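Local structure of dihydropteridine reductase (Caenorhabditis elegans, 1OOE) at residues A[193-197]-A[225-231]; A[154-158]-A[169-173]; A[82-88]-A[138-143]; A[29-35]-A[42-47]. The protein probably reduces quinonoid dihydrobiopterin to tetrahydrobiopterin with NADH or NADPH, as a homodimeric member of the short-chain dehydrogenase/reductase family. All coordinates share one frame; numbering follows the deposited sequence.

Overall arrangement
Along the chain the contacts follow one another in series: contact 4, then contact 3, contact 2 and contact 1. Three of them reach the central mixed sheet of this Rossmann-type SDR subunit. Contact 4 pairs edge strand 43-46 with 28-34, contact 2 lays helix 141-158 on strand 169-175, and contact 1 meets the hairpin of strands 221-227 and 230-235 at the other edge, its centre about 31 Å from that of contact 4. Contact 3, at the start of helix 141-158, shares that helix with contact 2; their centres lie about 24 Å apart. Both of these also touch the second subunit, so one helix carries sheet packing and dimer contacts together.

Contact 1. Residues A[193-197]-A[225-231]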
loop_
_atom_site.group_PDB
_atom_site.type_symbol
_atom_site.label_atom_id
_atom_site.label_comp_id
_atom_site.label_asym_id
_atom_site.label_seq_id
_atom_site.Cartn_x
_atom_site.Cartn_y
_atom_site.Cartn_z
ATOM N N SER A 193 29.616 7.272 -12.981
ATOM C CA SER A 193 30.069 5.889 -13.070
ATOM C C SER A 193 29.152 4.985 -12.245
ATOM O O SER A 193 29.286 3.759 -12.265
ATOM C CB SER A 193 31.511 5.761 -12.572
ATOM O OG SER A 193 31.594 6.003 -11.179
ATOM N N SER A 194 28.219 5.595 -11.520
ATOM C CA SER A 194 27.283 4.838 -10.699
ATOM C C SER A 194 25.841 5.102 -11.130
ATOM O O SER A 194 24.901 4.737 -10.428
ATOM C CB SER A 194 27.457 5.200 -9.223
ATOM O OG SER A 194 27.228 6.580 -9.009
ATOM N N TRP A 195 25.680 5.739 -12.284
ATOM C CA TRP A 195 24.359 6.051 -12.821
ATOM C C TRP A 195 23.950 5.036 -13.888
ATOM O O TRP A 195 24.720 4.748 -14.801
ATOM C CB TRP A 195 24.369 7.454 -13.432
ATOM C CG TRP A 195 24.363 8.562 -12.420
ATOM C CD1 TRP A 195 24.799 8.501 -11.125
ATOM C CD2 TRP A 195 23.885 9.896 -12.619
ATOM N NE1 TRP A 195 24.613 9.714 -10.505
ATOM C CE2 TRP A 195 24.056 10.588 -11.400
ATOM C CE3 TRP A 195 23.326 10.575 -13.712
ATOM C CZ2 TRP A 195 23.687 11.928 -11.240
ATOM C CZ3 TRP A 195 22.959 11.905 -13.555
ATOM C CH2 TRP A 195 23.142 12.567 -12.326
ATOM N N THR A 196 22.736 4.498 -13.776
ATOM C CA THR A 196 22.253 3.523 -14.748
ATOM C C THR A 196 21.693 4.209 -15.995
ATOM O O THR A 196 20.828 5.081 -15.900
ATOM C CB THR A 196 21.128 2.629 -14.149
ATOM O OG1 THR A 196 21.601 1.976 -12.967
ATOM C CG2 THR A 196 20.695 1.564 -15.158
ATOM N N PRO A 197 22.198 3.837 -17.184
ATOM C CA PRO A 197 21.720 4.430 -18.436
ATOM C C PRO A 197 20.306 3.925 -18.694
ATOM O O PRO A 197 19.993 2.772 -18.387
ATOM C CB PRO A 197 22.703 3.893 -19.475
ATOM C CG PRO A 197 23.936 3.624 -18.686
ATOM C CD PRO A 197 23.392 3.013 -17.425
ATOM N N THR A 225 21.765 -1.653 -9.995
ATOM C CA THR A 225 22.861 -0.789 -9.578
ATOM C C THR A 225 23.945 -0.677 -10.647
ATOM O O THR A 225 24.088 -1.547 -11.509
ATOM C CB THR A 225 23.504 -1.320 -8.279
ATOM O OG1 THR A 225 23.940 -2.671 -8.481
ATOM C CG2 THR A 225 22.500 -1.289 -7.132
ATOM N N THR A 226 24.708 0.407 -10.586
ATOM C CA THR A 226 25.789 0.638 -11.532
ATOM C C THR A 226 27.025 1.078 -10.755
ATOM O O THR A 226 26.950 1.967 -9.913
ATOM C CB THR A 226 25.415 1.733 -12.558
ATOM O OG1 THR A 226 24.204 1.364 -13.231
ATOM C CG2 THR A 226 26.524 1.900 -13.594
ATOM N N GLU A 227 28.153 0.430 -11.029
ATOM C CA GLU A 227 29.411 0.754 -10.363
ATOM C C GLU A 227 30.539 0.586 -11.367
ATOM O O GLU A 227 30.616 -0.433 -12.054
ATOM C CB GLU A 227 29.641 -0.173 -9.170
ATOM C CG GLU A 227 30.915 0.131 -8.395
ATOM C CD GLU A 227 31.157 -0.848 -7.266
ATOM O OE1 GLU A 227 30.298 -0.942 -6.363
ATOM O OE2 GLU A 227 32.205 -1.526 -7.282
ATOM N N ASN A 228 31.412 1.584 -11.452
ATOM C CA ASN A 228 32.524 1.543 -12.393
ATOM C C ASN A 228 32.018 1.422 -13.827
ATOM O O ASN A 228 32.672 0.817 -14.680
ATOM C CB ASN A 228 33.454 0.370 -12.072
ATOM C CG ASN A 228 34.286 0.609 -10.829
ATOM O OD1 ASN A 228 33.754 0.775 -9.730
ATOM N ND2 ASN A 228 35.605 0.629 -10.996
ATOM N N GLY A 229 30.842 1.992 -14.081
ATOM C CA GLY A 229 30.261 1.962 -15.413
ATOM C C GLY A 229 29.521 0.692 -15.800
ATOM O O GLY A 229 28.940 0.616 -16.884
ATOM N N THR A 230 29.532 -0.305 -14.925
ATOM C CA THR A 230 28.859 -1.567 -15.218
ATOM C C THR A 230 27.561 -1.705 -14.423
ATOM O O THR A 230 27.546 -1.519 -13.208
ATOM C CB THR A 230 29.780 -2.763 -14.897
ATOM O OG1 THR A 230 31.017 -2.612 -15.605
ATOM C CG2 THR A 230 29.127 -4.070 -15.322
ATOM N N SER A 231 26.472 -2.037 -15.111
ATOM C CA SER A 231 25.181 -2.193 -14.447
ATOM C C SER A 231 24.898 -3.646 -14.080
ATOM O O SER A 231 25.265 -4.566 -14.810
ATOM C CB SER A 231 24.056 -1.661 -15.335
ATOM O OG SER A 231 24.181 -0.262 -15.531
HETATM O O HOH W 1 30.932 4.153 -9.508
HETATM O O HOH W 2 23.666 2.808 -9.159
#
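Thr196 and Thr226 adopt the same side-chain torsion, chi1 -57° in each, with OG1 anti to the carbonyl carbon and the methyl anti to the backbone N; this turns the two hydroxyls onto each other across the contact. They hydrogen-bond at 2.7 Å between Thr196 OG1 and Thr226 OG1, and either may donate. Thr226 OG1 is held a second time within the hairpin, by Ser231 OG at 2.8 Å, so a short row of hydroxyls runs from the loop into the two strands. The Thr226 methyl, CG2, sits 3.6 Å from both Trp195 O and Ser193 O. Thr196 CG2 and Pro197 CD lie loosely beside Ser231 OG, at about van der Waals distance.

The second grip is on the tip of the hairpin, a type I' turn from Glu227 to Thr230. Gly229 N donates to Ser193 O at 3.0 Å, nearly straight at 164° and on a lone pair in the carbonyl plane. Glycine suits this site, since a side chain would be jammed against the preceding carbonyl. Between the two grips Ser194 CA lies 3.0 Å from Thr226 O in a CA-H...O contact, and one water bridges Ser194 O and Thr226 N. A second water joins Ser193 OG to Asn228 N, while Asp191 holds the hydroxyls of Ser193 and Ser194.

The loop 193-197 thus runs alongside the edge hairpin 221-235 just before helix 198-210, and Trp195 turns back onto helix 181-186 and stacks on His192.

Contact 2. Residues A[154-158]-A[169-173]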
loop_
_atom_site.group_PDB
_atom_site.type_symbol
_atom_site.label_atom_id
_atom_site.label_comp_id
_atom_site.label_asym_id
_atom_site.label_seq_id
_atom_site.Cartn_x
_atom_site.Cartn_y
_atom_site.Cartn_z
ATOM N N THR A 154 2.884 -7.129 -6.813
ATOM C CA THR A 154 3.751 -7.942 -7.650
ATOM C C THR A 154 3.713 -9.407 -7.223
ATOM O O THR A 154 3.595 -10.307 -8.065
ATOM C CB THR A 154 5.197 -7.415 -7.581
ATOM O OG1 THR A 154 5.231 -6.085 -8.113
ATOM C CG2 THR A 154 6.139 -8.303 -8.387
ATOM N N SER A 155 3.791 -9.656 -5.917
ATOM C CA SER A 155 3.777 -11.032 -5.431
ATOM C C SER A 155 2.434 -11.708 -5.677
ATOM O O SER A 155 2.392 -12.889 -6.010
ATOM C CB SER A 155 4.140 -11.102 -3.938
ATOM O OG SER A 155 3.101 -10.629 -3.096
ATOM N N SER A 156 1.340 -10.965 -5.529
ATOM C CA SER A 156 0.014 -11.537 -5.761
ATOM C C SER A 156 -0.209 -11.877 -7.236
ATOM O O SER A 156 -0.788 -12.911 -7.558
ATOM C CB SER A 156 -1.076 -10.575 -5.286
ATOM O OG SER A 156 -1.049 -10.436 -3.875
ATOM N N LEU A 157 0.250 -11.009 -8.131
ATOM C CA LEU A 157 0.087 -11.241 -9.566
ATOM C C LEU A 157 0.887 -12.439 -10.080
ATOM O O LEU A 157 0.446 -13.143 -10.998
ATOM C CB LEU A 157 0.488 -9.987 -10.352
ATOM C CG LEU A 157 -0.371 -8.739 -10.131
ATOM C CD1 LEU A 157 0.281 -7.550 -10.811
ATOM C CD2 LEU A 157 -1.777 -8.963 -10.678
ATOM N N ALA A 158 2.053 -12.679 -9.490
ATOM C CA ALA A 158 2.895 -13.793 -9.914
ATOM C C ALA A 158 2.326 -15.135 -9.470
ATOM O O ALA A 158 2.662 -16.176 -10.038
ATOM C CB ALA A 158 4.309 -13.618 -9.366
ATOM N N ALA A 169 4.724 -13.473 -17.155
ATOM C CA ALA A 169 5.546 -13.132 -16.001
ATOM C C ALA A 169 5.378 -11.668 -15.647
ATOM O O ALA A 169 5.075 -10.843 -16.509
ATOM C CB ALA A 169 7.018 -13.418 -16.301
ATOM N N VAL A 170 5.551 -11.360 -14.366
ATOM C CA VAL A 170 5.498 -9.983 -13.892
ATOM C C VAL A 170 6.876 -9.719 -13.282
ATOM O O VAL A 170 7.389 -10.538 -12.510
ATOM C CB VAL A 170 4.380 -9.764 -12.831
ATOM C CG1 VAL A 170 4.562 -10.707 -11.656
ATOM C CG2 VAL A 170 4.392 -8.320 -12.362
ATOM N N LEU A 171 7.494 -8.608 -13.674
ATOM C CA LEU A 171 8.814 -8.231 -13.170
ATOM C C LEU A 171 8.732 -6.789 -12.683
ATOM O O LEU A 171 8.154 -5.936 -13.355
ATOM C CB LEU A 171 9.873 -8.358 -14.276
ATOM C CG LEU A 171 10.100 -9.765 -14.842
ATOM C CD1 LEU A 171 11.167 -9.711 -15.927
ATOM C CD2 LEU A 171 10.514 -10.717 -13.721
ATOM N N THR A 172 9.309 -6.516 -11.514
ATOM C CA THR A 172 9.258 -5.174 -10.936
ATOM C C THR A 172 10.674 -4.628 -10.732
ATOM O O THR A 172 11.463 -5.199 -9.986
ATOM C CB THR A 172 8.475 -5.216 -9.601
ATOM O OG1 THR A 172 7.101 -5.532 -9.874
ATOM C CG2 THR A 172 8.536 -3.878 -8.881
ATOM N N ILE A 173 10.991 -3.525 -11.411
ATOM C CA ILE A 173 12.330 -2.942 -11.323
ATOM C C ILE A 173 12.512 -1.926 -10.199
ATOM O O ILE A 173 11.588 -1.197 -9.848
ATOM C CB ILE A 173 12.740 -2.276 -12.660
ATOM C CG1 ILE A 173 11.817 -1.099 -12.982
ATOM C CG2 ILE A 173 12.678 -3.302 -13.789
ATOM C CD1 ILE A 173 12.226 -0.322 -14.226
#
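Thr154 OG1 is gripped by two partners: by Thr172 OG1 of the strand, in a 2.6 Å hydrogen bond whose donor is not fixed, and by Val150 O one turn earlier in its own helix. Both threonines carry OG1 anti to the carbonyl carbon (chi1 -63° for Thr154, -67° for Thr172), which turns the two hydroxyls toward each other between helix and strand. The methyl of Thr154 joins the approach, CG2 standing 3.3 Å from Thr172 OG1, and both side chains rest on Leu127 of the adjoining strand; the polar pair is buried.

About one helical turn further on, Val170 points its side chain at the helix. One of its methyls, CG1, meets Ala158 CB at 3.7 Å and touches Thr154 O at the same distance; Leu157 CB is a looser neighbour at 4.3 Å. Replacing Thr154 by a valine would probably leave the buried Thr172 hydroxyl without its partner across the interface.

Helix 154-158 and strand 169-173 run antiparallel, at 165° with axes 8.3 Å apart, as expected where a helix returns over a parallel Rossmann sheet. Strand 123-128 lies beside 169-175 under the same helix, and Ser156 on another helix face bonds to Thr137 N of the second subunit.

Contact 3. Residues A[82-88]-A[138-143]; sequences GWAGGSA and PSMIGY
Trp83 drives the CD1 edge of its indole into the face of Tyr143, with CD1 3.4 Å above the plane and over the ring centre. The pair is T-shaped: the planes stand at 65° and the five-membered ring centroid is 4.5 Å from that of the phenol ring. Met140 fits against the next part of the indole edge: CG lies between its backbone N and carbonyl carbon (chi1 48°) and the chain runs on extended through chi2, which brings SD near the ring plane, 3.5 Å from Trp83 NE1. This Met-aromatic contact includes a weak N-H...S hydrogen bond. Gly85 leaves room for the indole: a side chain there would run into Trp83 CZ2, and its bare CA lies 3.9 Å from Met140 CB.

Beyond the aromatic pair, backbones take over at a single bridge between Gly86 and Met140. Gly86 N donates to Ser139 O at 2.9 Å, and Ile141 N returns a bond to Gly86 O at 3.2 Å, from above the carbonyl plane. Two waters bridge the chains along the helix start, one linking Ala84 O to Tyr143 N, the other Gly86 O to Gly142 N. At the far end the tip of Ile141, CD1, reaches 3.5 Å from Ala88 N and lies beside its methyl.

Met140 occupies the N-cap of helix 141-158, and Tyr143, in the first turn, is the tyrosine of the Tyr-x-x-x-Lys sequence that marks short-chain dehydrogenases.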
loop_
_atom_site.group_PDB
_atom_site.type_symbol
_atom_site.label_atom_id
_atom_site.label_comp_id
_atom_site.label_asym_id
_atom_site.label_seq_id
_atom_site.Cartn_x
_atom_site.Cartn_y
_atom_site.Cartn_z
ATOM N N GLY A 82 5.646 9.997 -9.690
ATOM C CA GLY A 82 6.688 10.899 -9.226
ATOM C C GLY A 82 6.993 10.697 -7.750
ATOM O O GLY A 82 6.796 9.607 -7.218
ATOM N N TRP A 83 7.465 11.748 -7.083
ATOM C CA TRP A 83 7.809 11.657 -5.664
ATOM C C TRP A 83 7.338 12.845 -4.823
ATOM O O TRP A 83 7.219 13.969 -5.310
ATOM C CB TRP A 83 9.327 11.527 -5.511
ATOM C CG TRP A 83 9.808 11.321 -4.091
ATOM C CD1 TRP A 83 9.974 10.127 -3.449
ATOM C CD2 TRP A 83 10.232 12.334 -3.165
ATOM N NE1 TRP A 83 10.484 10.328 -2.189
ATOM C CE2 TRP A 83 10.653 11.674 -1.989
ATOM C CE3 TRP A 83 10.302 13.734 -3.217
ATOM C CZ2 TRP A 83 11.140 12.366 -0.871
ATOM C CZ3 TRP A 83 10.789 14.424 -2.101
ATOM C CH2 TRP A 83 11.202 13.736 -0.948
ATOM N N ALA A 84 7.086 12.561 -3.548
ATOM C CA ALA A 84 6.675 13.540 -2.541
ATOM C C ALA A 84 7.026 12.855 -1.222
ATOM O O ALA A 84 6.659 11.703 -1.008
ATOM C CB ALA A 84 5.170 13.815 -2.623
ATOM N N GLY A 85 7.746 13.550 -0.348
ATOM C CA GLY A 85 8.145 12.940 0.908
ATOM C C GLY A 85 7.413 13.424 2.138
ATOM O O GLY A 85 6.270 13.879 2.052
ATOM N N GLY A 86 8.074 13.302 3.287
ATOM C CA GLY A 86 7.493 13.747 4.542
ATOM C C GLY A 86 7.300 12.684 5.608
ATOM O O GLY A 86 6.781 11.599 5.334
ATOM N N SER A 87 7.728 12.992 6.831
ATOM C CA SER A 87 7.561 12.066 7.945
ATOM C C SER A 87 6.143 12.280 8.464
ATOM O O SER A 87 5.412 13.117 7.938
ATOM C CB SER A 87 8.567 12.367 9.059
ATOM O OG SER A 87 8.252 13.589 9.710
ATOM N N ALA A 88 5.754 11.537 9.496
ATOM C CA ALA A 88 4.412 11.679 10.054
ATOM C C ALA A 88 4.173 13.054 10.679
ATOM O O ALA A 88 3.030 13.498 10.801
ATOM C CB ALA A 88 4.152 10.582 11.085
ATOM N N PRO A 138 11.129 6.424 7.267
ATOM C CA PRO A 138 10.577 7.467 8.139
ATOM C C PRO A 138 10.542 8.895 7.581
ATOM O O PRO A 138 9.705 9.699 7.999
ATOM C CB PRO A 138 11.438 7.358 9.397
ATOM C CG PRO A 138 12.755 6.868 8.865
ATOM C CD PRO A 138 12.318 5.807 7.877
ATOM N N SER A 139 11.440 9.216 6.651
ATOM C CA SER A 139 11.479 10.564 6.084
ATOM C C SER A 139 10.557 10.751 4.878
ATOM O O SER A 139 10.366 11.871 4.411
ATOM C CB SER A 139 12.909 10.939 5.684
ATOM O OG SER A 139 13.312 10.259 4.507
ATOM N N MET A 140 9.993 9.653 4.381
ATOM C CA MET A 140 9.091 9.690 3.231
ATOM C C MET A 140 8.125 8.518 3.361
ATOM O O MET A 140 8.079 7.625 2.514
ATOM C CB MET A 140 9.888 9.595 1.922
ATOM C CG MET A 140 10.937 8.485 1.899
ATOM S SD MET A 140 11.948 8.580 0.402
ATOM C CE MET A 140 12.271 6.862 0.084
ATOM N N ILE A 141 7.353 8.548 4.441
ATOM C CA ILE A 141 6.400 7.497 4.769
ATOM C C ILE A 141 5.359 7.168 3.701
ATOM O O ILE A 141 5.109 5.992 3.433
ATOM C CB ILE A 141 5.710 7.822 6.116
ATOM C CG1 ILE A 141 6.778 7.867 7.216
ATOM C CG2 ILE A 141 4.653 6.776 6.445
ATOM C CD1 ILE A 141 6.253 8.172 8.616
ATOM N N GLY A 142 4.762 8.187 3.090
ATOM C CA GLY A 142 3.762 7.947 2.058
ATOM C C GLY A 142 4.339 7.229 0.849
ATOM O O GLY A 142 3.755 6.266 0.340
ATOM N N TYR A 143 5.487 7.701 0.382
ATOM C CA TYR A 143 6.153 7.086 -0.762
ATOM C C TYR A 143 6.434 5.627 -0.411
ATOM O O TYR A 143 6.177 4.719 -1.206
ATOM C CB TYR A 143 7.468 7.815 -1.050
ATOM C CG TYR A 143 8.227 7.288 -2.249
ATOM C CD1 TYR A 143 7.745 7.477 -3.544
ATOM C CD2 TYR A 143 9.433 6.612 -2.085
ATOM C CE1 TYR A 143 8.454 7.008 -4.649
ATOM C CE2 TYR A 143 10.150 6.137 -3.179
ATOM C CZ TYR A 143 9.654 6.343 -4.459
ATOM O OH TYR A 143 10.370 5.892 -5.546
HETATM O O HOH W 3 6.227 10.384 1.282
HETATM O O HOH W 4 4.578 11.115 3.405
#

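Contact 4. Residues A[29-35]-A[42-47]; sequences TVLNIDL and DSNILV
Asn32 and Asn44 meet by their amides, Asn32 ND2 donating to Asn44 OD1 at 3.0 Å with the oxygen close to the Asn32 amide plane and the two planes 77° apart. On the other face of the sheet Ile33 and Ile45 lie side by side, CG1 of Ile33 3.6 Å from CB of Ile45, and Ile33 CG2 packs equally close to Val47 CG2. At the beginning of the pair Asp42 reaches back with OD1 to Val30 N, 3.1 Å and almost straight, though from above its carboxylate plane.

Beneath these side chains runs regular parallel pairing, with Asn32 bonded through both its N and its O: its N donates to Ser43 O at 2.9 Å, and its O accepts from Ile45 N at 2.7 Å. This is the outer edge of the Rossmann sheet, strand 43-46 flanking 28-34, and Asn32 lies against the glycine-rich turn of the family's presumed nucleotide site. A leucine in place of Asn32 would probably leave Asn44 OD1 without this donor, relying on its bond from Asn38 N.

Further out, Asp34 OD1 accepts Leu35 N while its OD2 accepts Lys12 N. Helix 53-68 backs the isoleucine face through Gln63 and Gln56, and Leu20 of helix 14-25 touches both Val30 and Asn32.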
loop_
_atom_site.group_PDB
_atom_site.type_symbol
_atom_site.label_atom_id
_atom_site.label_comp_id
_atom_site.label_asym_id
_atom_site.label_seq_id
_atom_site.Cartn_x
_atom_site.Cartn_y
_atom_site.Cartn_z
ATOM N N THR A 29 4.692 -1.702 -32.477
ATOM C CA THR A 29 3.650 -0.683 -32.506
ATOM C C THR A 29 3.570 -0.326 -31.029
ATOM O O THR A 29 3.531 -1.222 -30.187
ATOM C CB THR A 29 2.293 -1.264 -32.940
ATOM O OG1 THR A 29 2.392 -1.761 -34.280
ATOM C CG2 THR A 29 1.208 -0.196 -32.872
ATOM N N VAL A 30 3.553 0.961 -30.703
ATOM C CA VAL A 30 3.516 1.360 -29.302
ATOM C C VAL A 30 2.334 2.229 -28.893
ATOM O O VAL A 30 2.033 3.245 -29.519
ATOM C CB VAL A 30 4.819 2.096 -28.906
ATOM C CG1 VAL A 30 4.837 2.354 -27.406
ATOM C CG2 VAL A 30 6.027 1.276 -29.332
ATOM N N LEU A 31 1.667 1.813 -27.826
ATOM C CA LEU A 31 0.532 2.557 -27.302
ATOM C C LEU A 31 0.987 3.266 -26.035
ATOM O O LEU A 31 1.536 2.638 -25.128
ATOM C CB LEU A 31 -0.630 1.616 -26.969
ATOM C CG LEU A 31 -1.320 0.885 -28.125
ATOM C CD1 LEU A 31 -0.425 -0.226 -28.655
ATOM C CD2 LEU A 31 -2.639 0.305 -27.632
ATOM N N ASN A 32 0.769 4.578 -25.983
ATOM C CA ASN A 32 1.143 5.368 -24.816
ATOM C C ASN A 32 -0.071 5.709 -23.967
ATOM O O ASN A 32 -1.126 6.074 -24.490
ATOM C CB ASN A 32 1.821 6.676 -25.242
ATOM C CG ASN A 32 1.934 7.673 -24.095
ATOM O OD1 ASN A 32 2.651 7.438 -23.125
ATOM N ND2 ASN A 32 1.214 8.785 -24.201
ATOM N N ILE A 33 0.080 5.579 -22.653
ATOM C CA ILE A 33 -0.986 5.912 -21.719
ATOM C C ILE A 33 -0.379 6.941 -20.770
ATOM O O ILE A 33 0.561 6.631 -20.039
ATOM C CB ILE A 33 -1.440 4.685 -20.894
ATOM C CG1 ILE A 33 -2.027 3.613 -21.815
ATOM C CG2 ILE A 33 -2.473 5.112 -19.858
ATOM C CD1 ILE A 33 -2.463 2.344 -21.088
ATOM N N ASP A 34 -0.894 8.164 -20.798
ATOM C CA ASP A 34 -0.368 9.205 -19.926
ATOM C C ASP A 34 -1.330 10.382 -19.855
ATOM O O ASP A 34 -2.395 10.365 -20.470
ATOM C CB ASP A 34 1.000 9.682 -20.427
ATOM C CG ASP A 34 1.948 10.037 -19.289
ATOM O OD1 ASP A 34 1.511 10.709 -18.332
ATOM O OD2 ASP A 34 3.133 9.650 -19.353
ATOM N N LEU A 35 -0.939 11.403 -19.101
ATOM C CA LEU A 35 -1.755 12.596 -18.921
ATOM C C LEU A 35 -1.820 13.460 -20.179
ATOM O O LEU A 35 -2.673 14.341 -20.295
ATOM C CB LEU A 35 -1.205 13.407 -17.746
ATOM C CG LEU A 35 -1.226 12.677 -16.400
ATOM C CD1 LEU A 35 -0.419 13.459 -15.373
ATOM C CD2 LEU A 35 -2.660 12.501 -15.933
ATOM N N ASP A 42 2.035 5.254 -31.682
ATOM C CA ASP A 42 1.083 4.886 -32.729
ATOM C C ASP A 42 -0.343 5.132 -32.253
ATOM O O ASP A 42 -1.243 5.404 -33.051
ATOM C CB ASP A 42 1.244 3.415 -33.121
ATOM C CG ASP A 42 2.591 3.125 -33.756
ATOM O OD1 ASP A 42 3.580 2.955 -33.015
ATOM O OD2 ASP A 42 2.660 3.079 -35.002
ATOM N N SER A 43 -0.537 5.024 -30.944
ATOM C CA SER A 43 -1.833 5.250 -30.318
ATOM C C SER A 43 -1.623 5.920 -28.970
ATOM O O SER A 43 -0.680 5.598 -28.247
ATOM C CB SER A 43 -2.582 3.932 -30.116
ATOM O OG SER A 43 -3.122 3.462 -31.336
ATOM N N ASN A 44 -2.500 6.862 -28.647
ATOM C CA ASN A 44 -2.420 7.575 -27.383
ATOM C C ASN A 44 -3.701 7.428 -26.579
ATOM O O ASN A 44 -4.797 7.711 -27.067
ATOM C CB ASN A 44 -2.127 9.058 -27.627
ATOM C CG ASN A 44 -0.652 9.329 -27.849
ATOM O OD1 ASN A 44 0.155 9.225 -26.922
ATOM N ND2 ASN A 44 -0.286 9.667 -29.082
ATOM N N ILE A 45 -3.546 6.967 -25.343
ATOM C CA ILE A 45 -4.658 6.786 -24.422
ATOM C C ILE A 45 -4.555 7.959 -23.451
ATOM O O ILE A 45 -3.550 8.105 -22.754
ATOM C CB ILE A 45 -4.522 5.458 -23.643
ATOM C CG1 ILE A 45 -4.404 4.283 -24.622
ATOM C CG2 ILE A 45 -5.705 5.279 -22.705
ATOM C CD1 ILE A 45 -5.563 4.144 -25.580
ATOM N N LEU A 46 -5.590 8.793 -23.412
ATOM C CA LEU A 46 -5.589 9.972 -22.551
ATOM C C LEU A 46 -6.121 9.736 -21.147
ATOM O O LEU A 46 -7.237 9.251 -20.963
ATOM C CB LEU A 46 -6.391 11.098 -23.210
ATOM C CG LEU A 46 -6.415 12.434 -22.461
ATOM C CD1 LEU A 46 -5.005 12.995 -22.374
ATOM C CD2 LEU A 46 -7.330 13.407 -23.184
ATOM N N VAL A 47 -5.317 10.108 -20.156
ATOM C CA VAL A 47 -5.698 9.953 -18.761
ATOM C C VAL A 47 -6.068 11.309 -18.166
ATOM O O VAL A 47 -5.303 12.269 -18.267
ATOM C CB VAL A 47 -4.544 9.357 -17.928
ATOM C CG1 VAL A 47 -4.991 9.163 -16.487
ATOM C CG2 VAL A 47 -4.091 8.037 -18.532
HETATM O O HOH W 5 -5.060 14.763 -19.037
#